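Long-range contacts in extracellular endo-alpha-(1->5)-L-arabinanase 1 (Bacillus subtilis, PDB 1UV4), which cleaves internal alpha-(1->5)-L-arabinofuranosidic linkages in linear and branched sugar beet arabinan as a secreted, calcium-binding family 43 glycoside hydrolase: residues Pro15-Glu20 and Gly261-Arg266; Ala75-Tyr80 and Asp133-Phe138; Leu184-Leu189 and Gly254-Val259. One frame throughout, in Å; residues are numbered along the deposited sequence. Where two conformers were deposited one is given.

Contact 1: Pro15-Glu20 and Gly261-Arg266; sequences PTMIKE and GNILVR. With EDO (1,2-ethanediol), chain G; EDO (1,2-ethanediol), chain E.
Met17 and Val265 form the middle of an apolar junction between two blades of the five-bladed beta-propeller, strand 16-20 of one sheet against strand 263-266 of the next. The terminal methyl of Met17, CE, lies 3.8 Å from Val265 CG1, and the sulfur SD also rests against that methyl. Val265 splits its branches between two neighbours: CG1 serves Met17, while CG2 faces the ring of Pro15, 4.2 Å from CG of that residue. Met17 runs extended from the backbone (chi1 -178°) and bends only at chi3, 85°, which carries CE on to Ile263, where it meets CG2 at 4.2 Å. At the other end Pro15 CG sits on the main chain of Arg266, 3.7 Å from its carbonyl carbon C. Behind this first layer, Ile281 of strand 276-283 touches both Met17 and Ile263, and Trp24 and Trp48 pack on Met17. Thr16 turns its CB away from the junction, and its OG1 is hydrogen-bonded to the calcium ligand Asp257. The CB of Arg266 also points away, and its guanidinium is bonded through NH1 to Asn282 OD1; in its plane, NE and NH2 both donate at 3.0 Å to O1 of one ethanediol molecule.

Contact 2: Ala75-Tyr80 and Asp133-Phe138; sequences APDIQY and DPELTF. With CA (calcium ion), chain D.
Strands 75-80 and 135-138 run roughly parallel, 30° between their directions and 6.6 Å apart at closest approach, with Asp77 level with Glu135. Side chains and water join them: Leu136 N donates a nearly straight bond (175°) to Asp77 OD2 at 2.9 Å, arriving from above the carboxylate plane. The other oxygen, OD1, binds the calcium ion at 2.3 Å, so Asp77 is gripped through both oxygens. Glu135, bent at chi2, brings OE1 to the same ion at 2.4 Å; the two carboxylate planes stand 69° apart, and the ion lets Asp77 OD1 and Glu135 OE1 approach to 2.9 Å despite their like charge. Glu135 OE2 is held by Leu189 and Thr188 of the following blade. Strands 75-80 and 135-138 are the innermost strands of two consecutive blades of the five-bladed propeller, and the calcium lies near its central axis, where four waters and Asp257 complete the coordination. Water 1 donates to the carbonyls of both Ala75 and Pro134. Toward the catalytic end, Asp133 OD1 comes within 3.2 Å of Ala75 CB; Asp133 is assigned to tuning and orienting the proton donor, Glu185, which it touches. Farther out, Gln79 lays CB and CG against Leu136 CD2, each at 3.7 Å, while its NE2 meets the edge of the Phe138 ring at CE2.

Contact 3: Leu184-Leu189 and Gly254-Val259; sequences LEAPTL and GGQDIV. With CA (calcium ion), chain D.
Ile258 N donates a hydrogen bond to Thr188 OG1 at 3.1 Å, with an N-H...O angle of 162°. OG1 stands opposite the backbone N of Thr188 (chi1 -173°), which turns it to this amide, and the same hydroxyl is also bonded to Glu135 OE2, which ties it to the metal site. Metal binding comes from Asp257, whose carboxylate chelates the calcium ion with both oxygens, OD1 at 2.3 Å and OD2 at 2.6 Å. Thr16 OG1 bonds to OD2 as well, helping to fix the rotation of the group. Water-mediated links follow: water 7 lies within hydrogen-bonding distance of Pro187 O and Asp257 OD1, and water 6 donates to Gln256 O, at 2.6 Å, and weakly to Ala186 O. Calcium-bound waters 4 and 5 both reach Ile258 O. Among polar side chains, Gln256 brings NE2 to 2.7 Å from Ala186 O, while its OE1 is bonded to Ser201. Apolar contact is slight, Thr188 CG2 resting on Gln256 CG and Ile258 CD1, the latter 3.9 Å away. Glu185, assigned as proton donor, precedes Ala186. Strands 184-189 and 254-259 are nearly parallel, 16° apart, and are the innermost strands of adjacent propeller blades, each paired edge to edge with the next strand outward in its own sheet, 195-203 for the first and 263-270 for the second.

How the contacts relate
Strand 4-8, at the N terminus, completes the C-terminal sheet; segment 15-20 then opens the loop that contact 1 closes at 261-266. Within it, contact 2 joins 75-80 to 133-138, and contact 3 then joins 184-189 to 254-259; these two follow in series, and neither crosses the other. Each contact bridges different blades: contact 2 the blades begun by strands 74-81 and 135-138, contact 3 those holding strands 184-192 and 250-259, and contact 1 the first and last blades in the ring. Strands 250-259 and 263-270 are neighbours in one sheet, linking contacts 1 and 3. Contacts 2 and 3 share the calcium and four of its waters, and Thr137 OG1 is bonded to Leu189 O between them.

Contact 1: Pro15-Glu20 and Gly261-Arg266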
ATOM      1  N   PRO A  15      -1.707  -6.055   1.514  1.00 11.96           N
ATOM      2  CA  PRO A  15      -0.401  -6.651   1.884  1.00 11.69           C
ATOM      3  C   PRO A  15       0.856  -5.851   1.476  1.00 12.64           C
ATOM      4  O   PRO A  15       0.864  -5.100   0.504  1.00 14.98           O
ATOM      5  CB  PRO A  15      -0.414  -7.956   1.112  1.00 12.91           C
ATOM      6  CG  PRO A  15      -1.188  -7.581  -0.134  1.00 12.15           C
ATOM      7  CD  PRO A  15      -2.304  -6.729   0.346  1.00 11.02           C
ATOM      8  N   THR A  16       1.904  -6.111   2.246  1.00 12.63           N
ATOM      9  CA  THR A  16       3.274  -5.765   1.857  1.00 13.61           C
ATOM     10  C   THR A  16       4.106  -6.963   2.268  1.00 14.35           C
ATOM     11  O   THR A  16       3.687  -7.769   3.100  1.00 16.65           O
ATOM     12  CB  THR A  16       3.668  -4.466   2.581  1.00 15.96           C
ATOM     13  OG1 THR A  16       4.928  -3.931   2.095  1.00 18.34           O
ATOM     14  CG2 THR A  16       3.885  -4.639   4.037  1.00 15.02           C
ATOM     15  N   MET A  17       5.298  -7.134   1.701  1.00 12.72           N
ATOM     16  CA  MET A  17       6.050  -8.345   1.945  1.00 13.48           C
ATOM     17  C   MET A  17       7.522  -8.022   1.875  1.00 12.58           C
ATOM     18  O   MET A  17       7.923  -7.175   1.107  1.00 11.76           O
ATOM     19  CB  MET A  17       5.703  -9.395   0.871  1.00 13.52           C
ATOM     20  CG  MET A  17       6.403 -10.763   1.049  1.00 15.40           C
ATOM     21  SD  MET A  17       5.756 -12.052  -0.054  1.00 14.14           S
ATOM     22  CE  MET A  17       6.707 -11.763  -1.506  1.00 14.63           C
ATOM     23  N   ILE A  18       8.348  -8.723   2.668  1.00 12.07           N
ATOM     24  CA  ILE A  18       9.798  -8.524   2.676  1.00 11.65           C
ATOM     25  C   ILE A  18      10.488  -9.808   3.159  1.00 11.94           C
ATOM     26  O   ILE A  18       9.927 -10.552   3.921  1.00 12.10           O
ATOM     27  CB  ILE A  18      10.172  -7.294   3.514  1.00 12.82           C
ATOM     28  CG1 ILE A  18      11.628  -6.858   3.306  1.00 12.41           C
ATOM     29  CG2 ILE A  18       9.806  -7.516   5.008  1.00 14.68           C
ATOM     30  CD1 ILE A  18      11.890  -5.426   3.814  1.00 15.93           C
ATOM     31  N   LYS A  19      11.664 -10.082   2.643  1.00 11.83           N
ATOM     32  CA  LYS A  19      12.495 -11.223   3.050  1.00 12.45           C
ATOM     33  C   LYS A  19      13.374 -10.818   4.220  1.00 13.00           C
ATOM     34  O   LYS A  19      13.979  -9.739   4.199  1.00 14.41           O
ATOM     35  CB  LYS A  19      13.380 -11.637   1.875  1.00 11.40           C
ATOM     36  CG  LYS A  19      14.149 -12.948   2.075  1.00 10.35           C
ATOM     37  CD  LYS A  19      13.236 -14.112   1.799  1.00  9.62           C
ATOM     38  CE  LYS A  19      13.804 -15.433   2.271  1.00 10.51           C
ATOM     39  NZ  LYS A  19      15.137 -15.740   1.591  1.00  6.78           N
ATOM     40  N   GLU A  20      13.485 -11.686   5.227  1.00 11.93           N
ATOM     41  CA  GLU A  20      14.474 -11.530   6.291  1.00 12.40           C
ATOM     42  C   GLU A  20      15.072 -12.898   6.609  1.00 11.71           C
ATOM     43  O   GLU A  20      14.354 -13.799   7.060  1.00 10.56           O
ATOM     44  CB  GLU A  20      13.911 -10.924   7.537  1.00 14.28           C
ATOM     45  CG  GLU A  20      14.909 -10.811   8.673  1.00 15.27           C
ATOM     46  CD  GLU A  20      14.225 -10.296   9.908  1.00 19.17           C
ATOM     47  OE1 GLU A  20      13.638 -11.098  10.651  1.00 23.15           O
ATOM     48  OE2 GLU A  20      14.192  -9.075  10.081  1.00 22.63           O
ATOM     49  N   GLY A 261      11.300  -4.971  -6.734  1.00 14.47           N
ATOM     50  CA  GLY A 261      11.247  -4.506  -8.098  1.00 14.40           C
ATOM     51  C   GLY A 261      10.497  -5.418  -9.060  1.00 15.47           C
ATOM     52  O   GLY A 261       9.914  -4.885  -9.990  1.00 17.88           O
ATOM     53  N   ASN A 262      10.438  -6.733  -8.791  1.00 14.55           N
ATOM     54  CA  ASN A 262       9.970  -7.744  -9.754  1.00 13.85           C
ATOM     55  C   ASN A 262       9.030  -8.815  -9.227  1.00 14.13           C
ATOM     56  O   ASN A 262       8.983  -9.929  -9.752  1.00 14.69           O
ATOM     57  CB  ASN A 262      11.188  -8.436 -10.413  1.00 13.98           C
ATOM     58  CG  ASN A 262      12.019  -9.248  -9.447  1.00 12.66           C
ATOM     59  OD1 ASN A 262      11.680  -9.443  -8.291  1.00 15.25           O
ATOM     60  ND2 ASN A 262      13.190  -9.725  -9.939  1.00 16.61           N
ATOM     61  N   ILE A 263       8.338  -8.481  -8.156  1.00 13.12           N
ATOM     62  CA  ILE A 263       7.306  -9.326  -7.576  1.00 12.69           C
ATOM     63  C   ILE A 263       6.136  -8.436  -7.286  1.00 13.36           C
ATOM     64  O   ILE A 263       6.351  -7.379  -6.728  1.00 14.50           O
ATOM     65  CB  ILE A 263       7.787  -9.973  -6.251  1.00 12.11           C
ATOM     66  CG1 ILE A 263       9.036 -10.833  -6.509  1.00 12.48           C
ATOM     67  CG2 ILE A 263       6.620 -10.763  -5.605  1.00 12.76           C
ATOM     68  CD1 ILE A 263       9.658 -11.457  -5.239  1.00 14.06           C
ATOM     69  N   LEU A 264       4.923  -8.855  -7.647  1.00 11.99           N
ATOM     70  CA  LEU A 264       3.724  -8.122  -7.285  1.00 13.38           C
ATOM     71  C   LEU A 264       2.901  -8.954  -6.336  1.00 13.15           C
ATOM     72  O   LEU A 264       2.477 -10.053  -6.686  1.00 12.56           O
ATOM     73  CB  LEU A 264       2.894  -7.767  -8.534  1.00 14.34           C
ATOM     74  CG  LEU A 264       1.788  -6.757  -8.209  1.00 16.72           C
ATOM     75  CD1 LEU A 264       2.306  -5.383  -7.937  1.00 18.15           C
ATOM     76  CD2 LEU A 264       0.690  -6.707  -9.258  1.00 22.00           C
ATOM     77  N   VAL A 265       2.699  -8.437  -5.138  1.00 12.44           N
ATOM     78  CA  VAL A 265       1.783  -9.028  -4.185  1.00 12.36           C
ATOM     79  C   VAL A 265       0.495  -8.227  -4.228  1.00 12.95           C
ATOM     80  O   VAL A 265       0.496  -7.024  -4.496  1.00 14.05           O
ATOM     81  CB  VAL A 265       2.375  -9.090  -2.720  1.00 11.93           C
ATOM     82  CG1 VAL A 265       3.711  -9.864  -2.733  1.00 12.42           C
ATOM     83  CG2 VAL A 265       2.568  -7.715  -2.108  1.00 12.43           C
ATOM     84  N   ARG A 266      -0.595  -8.888  -3.926  1.00 12.67           N
ATOM     85  CA  ARG A 266      -1.893  -8.181  -3.845  1.00 12.68           C
ATOM     86  C   ARG A 266      -2.847  -9.060  -3.073  1.00 12.98           C
ATOM     87  O   ARG A 266      -2.524 -10.229  -2.798  1.00 14.12           O
ATOM     88  CB  ARG A 266      -2.467  -7.920  -5.245  1.00 14.21           C
ATOM     89  CG  ARG A 266      -3.032  -9.089  -5.956  1.00 17.78           C
ATOM     90  CD  ARG A 266      -2.205  -9.505  -7.026  1.00 20.61           C
ATOM     91  NE  ARG A 266      -2.713 -10.595  -7.877  1.00 15.77           N
ATOM     92  CZ  ARG A 266      -1.921 -11.513  -8.387  1.00 16.50           C
ATOM     93  NH1 ARG A 266      -0.626 -11.482  -8.129  1.00 16.31           N
ATOM     94  NH2 ARG A 266      -2.410 -12.428  -9.195  1.00 15.42           N
TER
HETATM   95  C1  EDO G1297       9.935  -4.702   0.942  0.50 28.51           C
HETATM   96  O1  EDO G1297       8.584  -4.944   0.654  0.50 30.57           O
HETATM   97  C2  EDO G1297      10.800  -4.996  -0.268  0.50 30.73           C
HETATM   98  O2  EDO G1297      12.114  -5.273   0.153  0.50 29.34           O
HETATM   99  C1  EDO E1295      -6.540 -12.026  -9.406  1.00 27.24           C
HETATM  100  O1  EDO E1295      -5.248 -11.450  -9.253  1.00 26.84           O
HETATM  101  C2  EDO E1295      -6.573 -12.959 -10.591  1.00 29.36           C
HETATM  102  O2  EDO E1295      -6.772 -12.224 -11.785  1.00 31.97           O

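Contact 2: Ala75-Tyr80 and Asp133-Phe138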
ATOM      1  N   ALA A  75      -3.066  -1.182   6.212  1.00 12.93           N
ATOM      2  CA  ALA A  75      -2.268  -0.950   5.010  1.00 13.76           C
ATOM      3  C   ALA A  75      -0.803  -0.613   5.295  1.00 14.03           C
ATOM      4  O   ALA A  75      -0.291   0.425   4.953  1.00 14.55           O
ATOM      5  CB  ALA A  75      -2.959   0.091   4.141  1.00 13.06           C
ATOM      6  N   PRO A  76      -0.136  -1.550   5.968  1.00 12.78           N
ATOM      7  CA  PRO A  76       1.283  -1.376   6.273  1.00 13.41           C
ATOM      8  C   PRO A  76       2.136  -1.364   5.015  1.00 13.16           C
ATOM      9  O   PRO A  76       1.786  -1.914   3.979  1.00 13.90           O
ATOM     10  CB  PRO A  76       1.566  -2.557   7.172  1.00 13.07           C
ATOM     11  CG  PRO A  76       0.699  -3.578   6.671  1.00 12.95           C
ATOM     12  CD  PRO A  76      -0.644  -2.865   6.384  1.00 12.85           C
ATOM     13  N   ASP A  77       3.297  -0.746   5.162  1.00 13.12           N
ATOM     14  CA  ASP A  77       4.266  -0.719   4.109  1.00 13.16           C
ATOM     15  C   ASP A  77       5.644  -0.801   4.721  1.00 13.05           C
ATOM     16  O   ASP A  77       5.873  -0.137   5.704  1.00 13.07           O
ATOM     17  CB  ASP A  77       4.090   0.528   3.250  1.00 14.39           C
ATOM     18  CG  ASP A  77       4.985   0.505   2.087  1.00 14.30           C
ATOM     19  OD1 ASP A  77       4.716  -0.280   1.106  1.00 15.31           O
ATOM     20  OD2 ASP A  77       6.062   1.191   2.011  1.00 14.33           O
ATOM     21  N   ILE A  78       6.517  -1.611   4.139  1.00 14.02           N
ATOM     22  CA  ILE A  78       7.825  -1.857   4.770  1.00 14.14           C
ATOM     23  C   ILE A  78       8.937  -1.867   3.753  1.00 14.29           C
ATOM     24  O   ILE A  78       8.777  -2.344   2.633  1.00 14.51           O
ATOM     25  CB  ILE A  78       7.763  -3.161   5.577  1.00 14.13           C
ATOM     26  CG1 ILE A  78       8.980  -3.282   6.506  1.00 15.42           C
ATOM     27  CG2 ILE A  78       7.602  -4.356   4.695  1.00 15.11           C
ATOM     28  CD1 ILE A  78       8.844  -4.383   7.525  1.00 15.29           C
ATOM     29  N   GLN A  79      10.074  -1.339   4.170  1.00 14.26           N
ATOM     30  CA  GLN A  79      11.315  -1.423   3.416  1.00 14.33           C
ATOM     31  C   GLN A  79      12.474  -1.469   4.376  1.00 13.06           C
ATOM     32  O   GLN A  79      12.407  -0.920   5.461  1.00 14.57           O
ATOM     33  CB  GLN A  79      11.556  -0.174   2.592  1.00 14.72           C
ATOM     34  CG  GLN A  79      10.642   0.055   1.411  1.00 15.48           C
ATOM     35  CD  GLN A  79      10.917  -0.840   0.193  1.00 17.05           C
ATOM     36  OE1 GLN A  79       9.980  -1.202  -0.517  1.00 19.79           O
ATOM     37  NE2 GLN A  79      12.148  -1.212  -0.016  1.00 19.14           N
ATOM     38  N   TYR A  80      13.569  -2.066   3.948  1.00 13.06           N
ATOM     39  CA  TYR A  80      14.843  -1.944   4.658  1.00 12.34           C
ATOM     40  C   TYR A  80      15.692  -0.859   3.955  1.00 12.13           C
ATOM     41  O   TYR A  80      15.940  -0.951   2.775  1.00 13.16           O
ATOM     42  CB  TYR A  80      15.575  -3.299   4.697  1.00 12.12           C
ATOM     43  CG  TYR A  80      16.769  -3.343   5.618  1.00 10.15           C
ATOM     44  CD1 TYR A  80      16.639  -3.679   6.965  1.00 11.79           C
ATOM     45  CD2 TYR A  80      18.007  -3.058   5.144  1.00 13.01           C
ATOM     46  CE1 TYR A  80      17.744  -3.729   7.809  1.00 12.07           C
ATOM     47  CE2 TYR A  80      19.132  -3.109   5.965  1.00 12.89           C
ATOM     48  CZ  TYR A  80      18.988  -3.436   7.305  1.00 12.96           C
ATOM     49  OH  TYR A  80      20.156  -3.485   8.084  1.00 16.50           O
ATOM     50  N   ASP A 133      -2.845   4.414   3.542  1.00 12.62           N
ATOM     51  CA  ASP A 133      -2.270   3.616   2.468  1.00 13.07           C
ATOM     52  C   ASP A 133      -0.874   4.086   2.029  1.00 13.89           C
ATOM     53  O   ASP A 133      -0.627   4.340   0.846  1.00 13.74           O
ATOM     54  CB  ASP A 133      -3.160   3.486   1.237  1.00 13.19           C
ATOM     55  CG  ASP A 133      -4.468   2.833   1.516  1.00 17.16           C
ATOM     56  OD1 ASP A 133      -4.742   2.275   2.613  1.00 17.30           O
ATOM     57  OD2 ASP A 133      -5.343   2.845   0.607  1.00 18.42           O
ATOM     58  N   PRO A 134       0.063   4.201   2.989  1.00 13.22           N
ATOM     59  CA  PRO A 134       1.418   4.681   2.647  1.00 13.68           C
ATOM     60  C   PRO A 134       2.218   3.766   1.768  1.00 13.72           C
ATOM     61  O   PRO A 134       2.069   2.552   1.831  1.00 13.63           O
ATOM     62  CB  PRO A 134       2.105   4.761   4.005  1.00 14.86           C
ATOM     63  CG  PRO A 134       1.339   3.775   4.893  1.00 14.40           C
ATOM     64  CD  PRO A 134      -0.054   3.848   4.420  1.00 12.45           C
ATOM     65  N   GLU A 135       3.122   4.360   1.007  1.00 13.27           N
ATOM     66  CA  GLU A 135       4.062   3.653   0.174  1.00 14.18           C
ATOM     67  C   GLU A 135       5.387   4.403   0.196  1.00 14.49           C
ATOM     68  O   GLU A 135       5.471   5.520  -0.279  1.00 14.71           O
ATOM     69  CB  GLU A 135       3.509   3.606  -1.261  1.00 14.50           C
ATOM     70  CG  GLU A 135       4.498   3.354  -2.371  1.00 16.52           C
ATOM     71  CD  GLU A 135       5.055   1.953  -2.418  1.00 16.58           C
ATOM     72  OE1 GLU A 135       4.944   1.206  -1.409  1.00 16.77           O
ATOM     73  OE2 GLU A 135       5.627   1.545  -3.479  1.00 16.93           O
ATOM     74  N   LEU A 136       6.427   3.752   0.677  1.00 12.68           N
ATOM     75  CA  LEU A 136       7.790   4.281   0.633  1.00 13.82           C
ATOM     76  C   LEU A 136       8.385   3.878  -0.712  1.00 12.80           C
ATOM     77  O   LEU A 136       8.340   2.709  -1.138  1.00 13.88           O
ATOM     78  CB  LEU A 136       8.616   3.694   1.790  1.00 12.58           C
ATOM     79  CG  LEU A 136      10.081   4.123   1.817  1.00 12.82           C
ATOM     80  CD1 LEU A 136      10.278   5.627   1.999  1.00 13.23           C
ATOM     81  CD2 LEU A 136      10.801   3.394   2.966  1.00 13.65           C
ATOM     82  N   THR A 137       8.956   4.863  -1.395  1.00 13.39           N
ATOM     83  CA  THR A 137       9.644   4.589  -2.631  1.00 12.89           C
ATOM     84  C   THR A 137      10.949   5.386  -2.667  1.00 13.06           C
ATOM     85  O   THR A 137      11.223   6.196  -1.796  1.00 13.87           O
ATOM     86  CB  THR A 137       8.715   4.886  -3.818  1.00 14.67           C
ATOM     87  OG1 THR A 137       9.328   4.466  -5.043  1.00 14.51           O
ATOM     88  CG2 THR A 137       8.456   6.349  -3.987  1.00 16.87           C
ATOM     89  N   PHE A 138      11.739   5.083  -3.656  1.00 13.42           N
ATOM     90  CA  PHE A 138      13.051   5.705  -3.843  1.00 14.00           C
ATOM     91  C   PHE A 138      13.175   6.240  -5.234  1.00 15.19           C
ATOM     92  O   PHE A 138      12.787   5.577  -6.216  1.00 17.16           O
ATOM     93  CB  PHE A 138      14.179   4.746  -3.499  1.00 14.13           C
ATOM     94  CG  PHE A 138      14.077   4.232  -2.105  1.00 15.64           C
ATOM     95  CD1 PHE A 138      14.622   4.937  -1.040  1.00 16.09           C
ATOM     96  CD2 PHE A 138      13.323   3.091  -1.843  1.00 17.87           C
ATOM     97  CE1 PHE A 138      14.474   4.486   0.242  1.00 18.86           C
ATOM     98  CE2 PHE A 138      13.175   2.669  -0.561  1.00 19.28           C
ATOM     99  CZ  PHE A 138      13.730   3.356   0.470  1.00 19.08           C
TER
HETATM  100 CA    CA D1294       5.759  -0.997  -0.805  1.00 13.77          CA
HETATM  101  O   HOH W   1      -0.060   0.805   2.108  1.00 17.60           O
HETATM  102  O   HOH W   2       7.565   0.432   0.012  1.00 14.60           O
HETATM  103  O   HOH W   3       6.896  -2.482   0.573  0.50 15.01           O
HETATM  104  O   HOH W   4       7.666  -2.856  -1.428  0.50 13.49           O
HETATM  105  O   HOH W   5       6.771  -0.798  -2.910  1.00 12.88           O

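Contact 3: Leu184-Leu189 and Gly254-Val259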
ATOM      1  N   LEU A 184     -10.155   5.487  -5.927  1.00 11.36           N
ATOM      2  CA  LEU A 184      -8.859   4.856  -6.065  1.00 11.64           C
ATOM      3  C   LEU A 184      -8.078   4.976  -4.747  1.00 11.16           C
ATOM      4  O   LEU A 184      -8.401   5.828  -3.916  1.00 10.68           O
ATOM      5  CB  LEU A 184      -8.049   5.437  -7.219  1.00 11.21           C
ATOM      6  CG  LEU A 184      -7.330   6.771  -6.983  1.00 11.54           C
ATOM      7  CD1 LEU A 184      -6.457   7.092  -8.195  1.00 12.94           C
ATOM      8  CD2 LEU A 184      -8.288   7.840  -6.719  1.00 13.77           C
ATOM      9  N   GLU A 185      -7.128   4.069  -4.559  1.00 11.89           N
ATOM     10  CA  GLU A 185      -6.386   3.949  -3.308  1.00 12.39           C
ATOM     11  C   GLU A 185      -5.094   3.195  -3.509  1.00 11.95           C
ATOM     12  O   GLU A 185      -4.815   2.680  -4.568  1.00 12.21           O
ATOM     13  CB  GLU A 185      -7.243   3.213  -2.258  1.00 12.14           C
ATOM     14  CG  GLU A 185      -7.528   1.752  -2.606  1.00 13.59           C
ATOM     15  CD  GLU A 185      -8.048   0.881  -1.451  1.00 19.40           C
ATOM     16  OE1 GLU A 185      -9.243   0.974  -1.160  1.00 15.89           O
ATOM     17  OE2 GLU A 185      -7.306   0.028  -0.861  1.00 18.92           O
ATOM     18  N   ALA A 186      -4.315   3.135  -2.447  1.00 12.64           N
ATOM     19  CA  ALA A 186      -3.295   2.068  -2.320  1.00 13.35           C
ATOM     20  C   ALA A 186      -2.230   2.185  -3.391  1.00 12.71           C
ATOM     21  O   ALA A 186      -1.949   1.262  -4.106  1.00 13.81           O
ATOM     22  CB  ALA A 186      -3.944   0.691  -2.331  1.00 14.94           C
ATOM     23  N   PRO A 187      -1.528   3.291  -3.416  1.00 12.31           N
ATOM     24  CA  PRO A 187      -0.448   3.390  -4.394  1.00 12.50           C
ATOM     25  C   PRO A 187       0.740   2.462  -4.114  1.00 11.44           C
ATOM     26  O   PRO A 187       1.065   2.131  -2.998  1.00 11.87           O
ATOM     27  CB  PRO A 187      -0.014   4.842  -4.261  1.00 13.46           C
ATOM     28  CG  PRO A 187      -0.256   5.151  -2.827  1.00 13.06           C
ATOM     29  CD  PRO A 187      -1.598   4.474  -2.542  1.00 13.32           C
ATOM     30  N   THR A 188       1.393   2.094  -5.230  1.00 11.63           N
ATOM     31  CA  THR A 188       2.727   1.513  -5.206  1.00 12.73           C
ATOM     32  C   THR A 188       3.522   2.139  -6.343  1.00 11.56           C
ATOM     33  O   THR A 188       2.988   2.415  -7.379  1.00 13.02           O
ATOM     34  CB  THR A 188       2.680  -0.060  -5.279  1.00 14.88           C
ATOM     35  OG1 THR A 188       4.013  -0.581  -5.081  1.00 14.58           O
ATOM     36  CG2 THR A 188       2.239  -0.574  -6.603  1.00 17.67           C
ATOM     37  N   LEU A 189       4.785   2.450  -6.089  1.00 13.76           N
ATOM     38  CA  LEU A 189       5.581   3.266  -6.986  1.00 12.73           C
ATOM     39  C   LEU A 189       6.991   2.757  -7.008  1.00 13.77           C
ATOM     40  O   LEU A 189       7.570   2.560  -5.947  1.00 14.69           O
ATOM     41  CB  LEU A 189       5.513   4.724  -6.476  1.00 15.54           C
ATOM     42  CG  LEU A 189       5.691   5.995  -7.333  1.00 17.68           C
ATOM     43  CD1 LEU A 189       5.571   5.762  -8.788  0.50 19.19           C
ATOM     44  CD2 LEU A 189       4.841   7.204  -6.895  0.50 18.68           C
ATOM     45  N   GLY A 254      -6.516  -6.015  -5.568  1.00 13.31           N
ATOM     46  CA  GLY A 254      -6.070  -4.703  -5.144  1.00 13.20           C
ATOM     47  C   GLY A 254      -5.115  -4.751  -3.997  1.00 13.17           C
ATOM     48  O   GLY A 254      -4.616  -5.826  -3.626  1.00 12.31           O
ATOM     49  N   GLY A 255      -4.828  -3.591  -3.427  1.00 12.29           N
ATOM     50  CA  GLY A 255      -3.880  -3.536  -2.342  1.00 12.89           C
ATOM     51  C   GLY A 255      -2.507  -3.976  -2.763  1.00 12.87           C
ATOM     52  O   GLY A 255      -1.722  -4.490  -1.960  1.00 13.95           O
ATOM     53  N   GLN A 256      -2.175  -3.754  -4.032  1.00 13.00           N
ATOM     54  CA  GLN A 256      -0.953  -4.305  -4.613  1.00 13.78           C
ATOM     55  C   GLN A 256       0.291  -3.591  -4.136  1.00 12.94           C
ATOM     56  O   GLN A 256       0.287  -2.391  -3.814  1.00 13.26           O
ATOM     57  CB  GLN A 256      -1.061  -4.243  -6.126  1.00 13.29           C
ATOM     58  CG  GLN A 256      -0.898  -2.822  -6.723  1.00 15.50           C
ATOM     59  CD  GLN A 256      -2.072  -1.887  -6.395  1.00 11.93           C
ATOM     60  OE1 GLN A 256      -3.224  -2.311  -6.457  1.00 16.42           O
ATOM     61  NE2 GLN A 256      -1.748  -0.640  -5.995  1.00 15.13           N
ATOM     62  N   ASP A 257       1.389  -4.351  -4.036  1.00 12.74           N
ATOM     63  CA  ASP A 257       2.663  -3.776  -3.650  1.00 12.99           C
ATOM     64  C   ASP A 257       3.761  -4.443  -4.411  1.00 13.43           C
ATOM     65  O   ASP A 257       3.705  -5.659  -4.668  1.00 12.85           O
ATOM     66  CB  ASP A 257       2.850  -3.931  -2.134  1.00 12.81           C
ATOM     67  CG  ASP A 257       3.861  -2.997  -1.596  1.00 16.05           C
ATOM     68  OD1 ASP A 257       4.078  -1.881  -2.131  1.00 20.39           O
ATOM     69  OD2 ASP A 257       4.473  -3.285  -0.603  1.00 16.02           O
ATOM     70  N   ILE A 258       4.672  -3.619  -4.910  1.00 15.34           N
ATOM     71  CA  ILE A 258       5.854  -4.094  -5.668  1.00 15.76           C
ATOM     72  C   ILE A 258       6.935  -4.389  -4.674  1.00 15.83           C
ATOM     73  O   ILE A 258       7.323  -3.498  -3.867  1.00 15.63           O
ATOM     74  CB  ILE A 258       6.319  -3.071  -6.675  1.00 15.30           C
ATOM     75  CG1 ILE A 258       5.248  -2.855  -7.753  1.00 15.19           C
ATOM     76  CG2 ILE A 258       7.568  -3.596  -7.339  1.00 15.88           C
ATOM     77  CD1 ILE A 258       5.432  -1.505  -8.552  1.00 16.92           C
ATOM     78  N   VAL A 259       7.422  -5.627  -4.699  1.00 14.18           N
ATOM     79  CA  VAL A 259       8.383  -6.164  -3.791  1.00 16.14           C
ATOM     80  C   VAL A 259       9.690  -6.507  -4.593  1.00 16.21           C
ATOM     81  O   VAL A 259       9.659  -7.170  -5.635  1.00 16.37           O
ATOM     82  CB  VAL A 259       7.731  -7.343  -3.016  1.00 16.58           C
ATOM     83  CG1 VAL A 259       8.778  -8.075  -2.233  1.00 17.31           C
ATOM     84  CG2 VAL A 259       6.606  -6.818  -2.136  1.00 18.10           C
TER
HETATM   85 CA    CA D1294       5.759  -0.997  -0.805  1.00 13.77          CA
HETATM   86  O   HOH W   6      -0.912  -0.803  -2.097  1.00 11.27           O
HETATM   87  O   HOH W   7       1.815  -0.123  -1.420  1.00 17.94           O
HETATM   88  O   HOH W   5       6.771  -0.798  -2.910  1.00 12.88           O
HETATM   89  O   HOH W   4       7.666  -2.856  -1.428  0.50 13.49           O
HETATM   90  O   HOH W   2       7.565   0.432   0.012  1.00 14.60           O
HETATM   91  O   HOH W   3       6.896  -2.482   0.573  0.50 15.01           O